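Long-range contact in MCG133388, isoform CRA_f (Mus musculus, PDB 4ZPO), which probably acts in calcium-dependent cell adhesion and may help establish specific neuronal connections in the brain, this piece spanning the first three cadherin domains of the whole protein: residues 282-294 and 299-311. Sequence-based numbering, arbitrary orientation.
Sequences EESNFYEIHARAR and PAMEGHCVIQVDV
R294 and R292 converge on one carboxylate oxygen, E302 OE1, near the turn of an antiparallel hairpin between strands 286-294 and 302-310. R294 bends at chi2 and chi3 and turns one guanidinium face to that oxygen, which sits off toward the rim, NH2 3.1 Å from OE1; the pull is electrostatic and not a directed hydrogen bond. R292 brings its edge instead, by a long salt bridge of NH1 to OE1 at 3.6 Å, while its NE and NH2 are taken by S251 and D254. E302 reaches both because its CG stands between the backbone N and carbonyl carbon (chi1 64°) and the chain then runs straight out. The H304 ring lies alongside the R292 stem, its CE1 3.6 Å from R292 CG. The neighbouring ring atom, H304 ND1, shares a 3.1 Å hydrogen bond with H290 NE2, the two rings meeting rim to rim with planes 32° apart. Farther along this face V306 CG1 nests against the extended stem of E288, 3.6 Å from its CG.

The opposite face is largely apolar: I289 CD1 leans across to V309 CG2 at 4.0 Å, I289 and I307 pair flank to flank, A291 meets L235, and A293 meets A237 and F213, with C305 also against F213. Paired backbone bonds run from Y287-V309 to A293-G303, and the strands form the last hairpin of the third cadherin domain's beta sandwich. An alanine in place of R294 would probably leave E302 OE1 with only the long R292 bridge among these two strands and open a gap beside A300. The chemistry thus splits by face: Y287, I289, A291, C305, I307 and V309 turn toward strand 231-238 and helix 258-263, while on the other side two arginines share one carboxylate, so E302 probably stays ionised.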
loop_
_atom_site.group_PDB
_atom_site.type_symbol
_atom_site.label_atom_id
_atom_site.label_comp_id
_atom_site.label_asym_id
_atom_site.label_seq_id
_atom_site.Cartn_x
_atom_site.Cartn_y
_atom_site.Cartn_z
ATOM N N GLU A 282 -16.932 -38.890 -55.218
ATOM C CA GLU A 282 -16.702 -40.316 -55.004
ATOM C C GLU A 282 -15.736 -40.596 -53.855
ATOM O O GLU A 282 -15.946 -41.528 -53.076
ATOM C CB GLU A 282 -16.179 -40.965 -56.287
ATOM N N GLU A 283 -14.677 -39.797 -53.760
ATOM C CA GLU A 283 -13.658 -39.975 -52.728
ATOM C C GLU A 283 -14.259 -39.928 -51.328
ATOM O O GLU A 283 -14.158 -40.890 -50.567
ATOM C CB GLU A 283 -12.569 -38.910 -52.868
ATOM C CG GLU A 283 -11.658 -39.115 -54.066
ATOM C CD GLU A 283 -11.008 -37.827 -54.533
ATOM O OE1 GLU A 283 -11.365 -36.754 -54.002
ATOM O OE2 GLU A 283 -10.145 -37.888 -55.435
ATOM N N SER A 284 -14.886 -38.804 -51.002
ATOM C CA SER A 284 -15.574 -38.636 -49.728
ATOM C C SER A 284 -16.482 -37.415 -49.794
ATOM O O SER A 284 -16.076 -36.360 -50.279
ATOM C CB SER A 284 -14.574 -38.496 -48.579
ATOM O OG SER A 284 -15.239 -38.472 -47.328
ATOM N N ASN A 285 -17.710 -37.561 -49.309
ATOM C CA ASN A 285 -18.682 -36.476 -49.366
ATOM C C ASN A 285 -18.479 -35.440 -48.267
ATOM O O ASN A 285 -19.117 -34.387 -48.277
ATOM C CB ASN A 285 -20.105 -37.032 -49.289
ATOM C CG ASN A 285 -20.438 -37.948 -50.450
ATOM O OD1 ASN A 285 -19.576 -38.667 -50.956
ATOM N ND2 ASN A 285 -21.695 -37.924 -50.883
ATOM N N PHE A 286 -17.592 -35.735 -47.322
ATOM C CA PHE A 286 -17.376 -34.840 -46.190
ATOM C C PHE A 286 -16.017 -35.038 -45.523
ATOM O O PHE A 286 -15.444 -36.128 -45.561
ATOM C CB PHE A 286 -18.488 -35.021 -45.153
ATOM C CG PHE A 286 -18.565 -36.409 -44.577
ATOM C CD1 PHE A 286 -19.274 -37.405 -45.229
ATOM C CD2 PHE A 286 -17.935 -36.715 -43.382
ATOM C CE1 PHE A 286 -19.348 -38.681 -44.704
ATOM C CE2 PHE A 286 -18.006 -37.990 -42.851
ATOM C CZ PHE A 286 -18.714 -38.974 -43.514
ATOM N N TYR A 287 -15.512 -33.971 -44.912
ATOM C CA TYR A 287 -14.283 -34.028 -44.130
ATOM C C TYR A 287 -14.455 -33.254 -42.827
ATOM O O TYR A 287 -14.998 -32.148 -42.817
ATOM C CB TYR A 287 -13.102 -33.466 -44.924
ATOM C CG TYR A 287 -12.776 -34.243 -46.178
ATOM C CD1 TYR A 287 -12.110 -35.458 -46.112
ATOM C CD2 TYR A 287 -13.127 -33.755 -47.429
ATOM C CE1 TYR A 287 -11.808 -36.172 -47.255
ATOM C CE2 TYR A 287 -12.828 -34.460 -48.580
ATOM C CZ TYR A 287 -12.170 -35.669 -48.487
ATOM O OH TYR A 287 -11.870 -36.375 -49.631
ATOM N N GLU A 288 -13.991 -33.837 -41.728
ATOM C CA GLU A 288 -14.126 -33.209 -40.419
ATOM C C GLU A 288 -12.765 -32.805 -39.858
ATOM O O GLU A 288 -12.065 -33.615 -39.251
ATOM C CB GLU A 288 -14.848 -34.149 -39.454
ATOM C CG GLU A 288 -15.128 -33.545 -38.093
ATOM C CD GLU A 288 -16.055 -34.402 -37.257
ATOM O OE1 GLU A 288 -15.714 -34.681 -36.089
ATOM O OE2 GLU A 288 -17.129 -34.791 -37.766
ATOM N N ILE A 289 -12.399 -31.544 -40.067
ATOM C CA ILE A 289 -11.096 -31.035 -39.653
ATOM C C ILE A 289 -11.093 -30.587 -38.193
ATOM O O ILE A 289 -11.959 -29.824 -37.764
ATOM C CB ILE A 289 -10.653 -29.854 -40.539
ATOM C CG1 ILE A 289 -10.660 -30.262 -42.014
ATOM C CG2 ILE A 289 -9.273 -29.361 -40.125
ATOM C CD1 ILE A 289 -10.253 -29.150 -42.954
ATOM N N HIS A 290 -10.111 -31.068 -37.438
ATOM C CA HIS A 290 -9.951 -30.694 -36.039
ATOM C C HIS A 290 -8.869 -29.628 -35.890
ATOM O O HIS A 290 -7.682 -29.909 -36.065
ATOM C CB HIS A 290 -9.608 -31.925 -35.195
ATOM C CG HIS A 290 -9.375 -31.625 -33.745
ATOM N ND1 HIS A 290 -8.669 -32.471 -32.918
ATOM C CD2 HIS A 290 -9.760 -30.581 -32.976
ATOM C CE1 HIS A 290 -8.625 -31.958 -31.701
ATOM N NE2 HIS A 290 -9.279 -30.811 -31.709
ATOM N N ALA A 291 -9.285 -28.407 -35.566
ATOM C CA ALA A 291 -8.349 -27.300 -35.390
ATOM C C ALA A 291 -7.971 -27.126 -33.923
ATOM O O ALA A 291 -8.735 -27.489 -33.028
ATOM C CB ALA A 291 -8.938 -26.014 -35.943
ATOM N N ARG A 292 -6.790 -26.565 -33.681
ATOM C CA ARG A 292 -6.279 -26.412 -32.323
ATOM C C ARG A 292 -5.461 -25.131 -32.175
ATOM O O ARG A 292 -4.578 -24.852 -32.985
ATOM C CB ARG A 292 -5.430 -27.627 -31.941
ATOM C CG ARG A 292 -5.059 -27.708 -30.472
ATOM C CD ARG A 292 -3.550 -27.700 -30.284
ATOM N NE ARG A 292 -2.871 -28.589 -31.225
ATOM C CZ ARG A 292 -2.672 -29.886 -31.020
ATOM N NH1 ARG A 292 -3.101 -30.461 -29.905
ATOM N NH2 ARG A 292 -2.043 -30.612 -31.933
ATOM N N ALA A 293 -5.761 -24.356 -31.136
ATOM C CA ALA A 293 -5.043 -23.112 -30.875
ATOM C C ALA A 293 -4.144 -23.241 -29.649
ATOM O O ALA A 293 -4.593 -23.064 -28.519
ATOM C CB ALA A 293 -6.020 -21.963 -30.694
ATOM N N ARG A 294 -2.871 -23.544 -29.886
ATOM C CA ARG A 294 -1.909 -23.749 -28.810
ATOM C C ARG A 294 -1.368 -22.429 -28.269
ATOM O O ARG A 294 -0.985 -21.550 -29.036
ATOM C CB ARG A 294 -0.749 -24.621 -29.301
ATOM C CG ARG A 294 0.324 -24.883 -28.258
ATOM C CD ARG A 294 -0.107 -25.963 -27.282
ATOM N NE ARG A 294 -0.218 -27.264 -27.935
ATOM C CZ ARG A 294 -0.501 -28.397 -27.303
ATOM N NH1 ARG A 294 -0.582 -29.534 -27.980
ATOM N NH2 ARG A 294 -0.702 -28.395 -25.992
ATOM N N PRO A 299 2.342 -23.090 -17.848
ATOM C CA PRO A 299 2.021 -24.152 -18.811
ATOM C C PRO A 299 1.232 -23.650 -20.019
ATOM O O PRO A 299 0.648 -22.569 -19.972
ATOM C CB PRO A 299 1.167 -25.132 -17.990
ATOM C CG PRO A 299 1.375 -24.744 -16.557
ATOM C CD PRO A 299 1.615 -23.273 -16.582
ATOM N N ALA A 300 1.227 -24.438 -21.088
ATOM C CA ALA A 300 0.535 -24.059 -22.313
ATOM C C ALA A 300 -0.950 -24.387 -22.236
ATOM O O ALA A 300 -1.339 -25.439 -21.730
ATOM C CB ALA A 300 1.166 -24.749 -23.511
ATOM N N MET A 301 -1.774 -23.473 -22.737
ATOM C CA MET A 301 -3.214 -23.682 -22.809
ATOM C C MET A 301 -3.628 -23.903 -24.261
ATOM O O MET A 301 -2.856 -23.623 -25.176
ATOM C CB MET A 301 -3.962 -22.488 -22.216
ATOM C CG MET A 301 -3.591 -22.152 -20.779
ATOM S SD MET A 301 -4.000 -23.467 -19.614
ATOM C CE MET A 301 -3.973 -22.564 -18.067
ATOM N N GLU A 302 -4.839 -24.404 -24.480
ATOM C CA GLU A 302 -5.295 -24.641 -25.845
ATOM C C GLU A 302 -6.812 -24.647 -25.986
ATOM O O GLU A 302 -7.537 -25.018 -25.063
ATOM C CB GLU A 302 -4.725 -25.963 -26.372
ATOM C CG GLU A 302 -5.203 -27.198 -25.627
ATOM C CD GLU A 302 -4.631 -28.480 -26.202
ATOM O OE1 GLU A 302 -3.670 -28.400 -26.997
ATOM O OE2 GLU A 302 -5.143 -29.567 -25.862
ATOM N N GLY A 303 -7.277 -24.225 -27.158
ATOM C CA GLY A 303 -8.685 -24.282 -27.505
ATOM C C GLY A 303 -8.879 -25.179 -28.710
ATOM O O GLY A 303 -7.908 -25.562 -29.362
ATOM N N HIS A 304 -10.128 -25.518 -29.010
ATOM C CA HIS A 304 -10.404 -26.459 -30.090
ATOM C C HIS A 304 -11.608 -26.057 -30.933
ATOM O O HIS A 304 -12.634 -25.619 -30.409
ATOM C CB HIS A 304 -10.613 -27.863 -29.522
ATOM C CG HIS A 304 -9.440 -28.381 -28.751
ATOM N ND1 HIS A 304 -8.388 -29.041 -29.350
ATOM C CD2 HIS A 304 -9.147 -28.327 -27.430
ATOM C CE1 HIS A 304 -7.501 -29.376 -28.430
ATOM N NE2 HIS A 304 -7.938 -28.955 -27.257
ATOM N N CYS A 305 -11.470 -26.214 -32.244
ATOM C CA CYS A 305 -12.553 -25.936 -33.179
ATOM C C CYS A 305 -12.668 -27.055 -34.200
ATOM O O CYS A 305 -11.711 -27.356 -34.914
ATOM C CB CYS A 305 -12.331 -24.600 -33.888
ATOM S SG CYS A 305 -13.581 -24.191 -35.124
ATOM N N VAL A 306 -13.839 -27.676 -34.266
ATOM C CA VAL A 306 -14.079 -28.724 -35.246
ATOM C C VAL A 306 -14.713 -28.138 -36.502
ATOM O O VAL A 306 -15.782 -27.532 -36.443
ATOM C CB VAL A 306 -14.984 -29.831 -34.685
ATOM C CG1 VAL A 306 -15.375 -30.799 -35.786
ATOM C CG2 VAL A 306 -14.285 -30.561 -33.549
ATOM N N ILE A 307 -14.042 -28.315 -37.635
ATOM C CA ILE A 307 -14.538 -27.792 -38.902
ATOM C C ILE A 307 -15.113 -28.897 -39.776
ATOM O O ILE A 307 -14.412 -29.838 -40.149
ATOM C CB ILE A 307 -13.432 -27.062 -39.679
ATOM C CG1 ILE A 307 -12.873 -25.911 -38.844
ATOM C CG2 ILE A 307 -13.964 -26.553 -41.009
ATOM C CD1 ILE A 307 -11.825 -25.100 -39.560
ATOM N N GLN A 308 -16.396 -28.777 -40.099
ATOM C CA GLN A 308 -17.067 -29.743 -40.959
ATOM C C GLN A 308 -17.099 -29.247 -42.400
ATOM O O GLN A 308 -17.721 -28.230 -42.705
ATOM C CB GLN A 308 -18.486 -30.015 -40.456
ATOM C CG GLN A 308 -18.536 -30.699 -39.100
ATOM C CD GLN A 308 -19.951 -30.896 -38.596
ATOM O OE1 GLN A 308 -20.869 -30.178 -38.991
ATOM N NE2 GLN A 308 -20.136 -31.878 -37.721
ATOM N N VAL A 309 -16.418 -29.974 -43.280
ATOM C CA VAL A 309 -16.332 -29.595 -44.685
ATOM C C VAL A 309 -17.198 -30.499 -45.554
ATOM O O VAL A 309 -16.945 -31.696 -45.660
ATOM C CB VAL A 309 -14.879 -29.651 -45.192
ATOM C CG1 VAL A 309 -14.817 -29.289 -46.663
ATOM C CG2 VAL A 309 -13.994 -28.727 -44.373
ATOM N N ASP A 310 -18.222 -29.917 -46.173
ATOM C CA ASP A 310 -19.127 -30.664 -47.040
ATOM C C ASP A 310 -18.796 -30.434 -48.511
ATOM O O ASP A 310 -18.501 -29.313 -48.921
ATOM C CB ASP A 310 -20.579 -30.274 -46.757
ATOM C CG ASP A 310 -21.549 -30.851 -47.770
ATOM O OD1 ASP A 310 -21.957 -32.021 -47.609
ATOM O OD2 ASP A 310 -21.910 -30.132 -48.727
ATOM N N VAL A 311 -18.844 -31.501 -49.302
ATOM C CA VAL A 311 -18.579 -31.400 -50.733
ATOM C C VAL A 311 -19.589 -32.210 -51.539
ATOM O O VAL A 311 -20.577 -31.669 -52.032
ATOM C CB VAL A 311 -17.157 -31.878 -51.080
ATOM C CG1 VAL A 311 -16.958 -33.314 -50.634
ATOM C CG2 VAL A 311 -16.899 -31.736 -52.573
#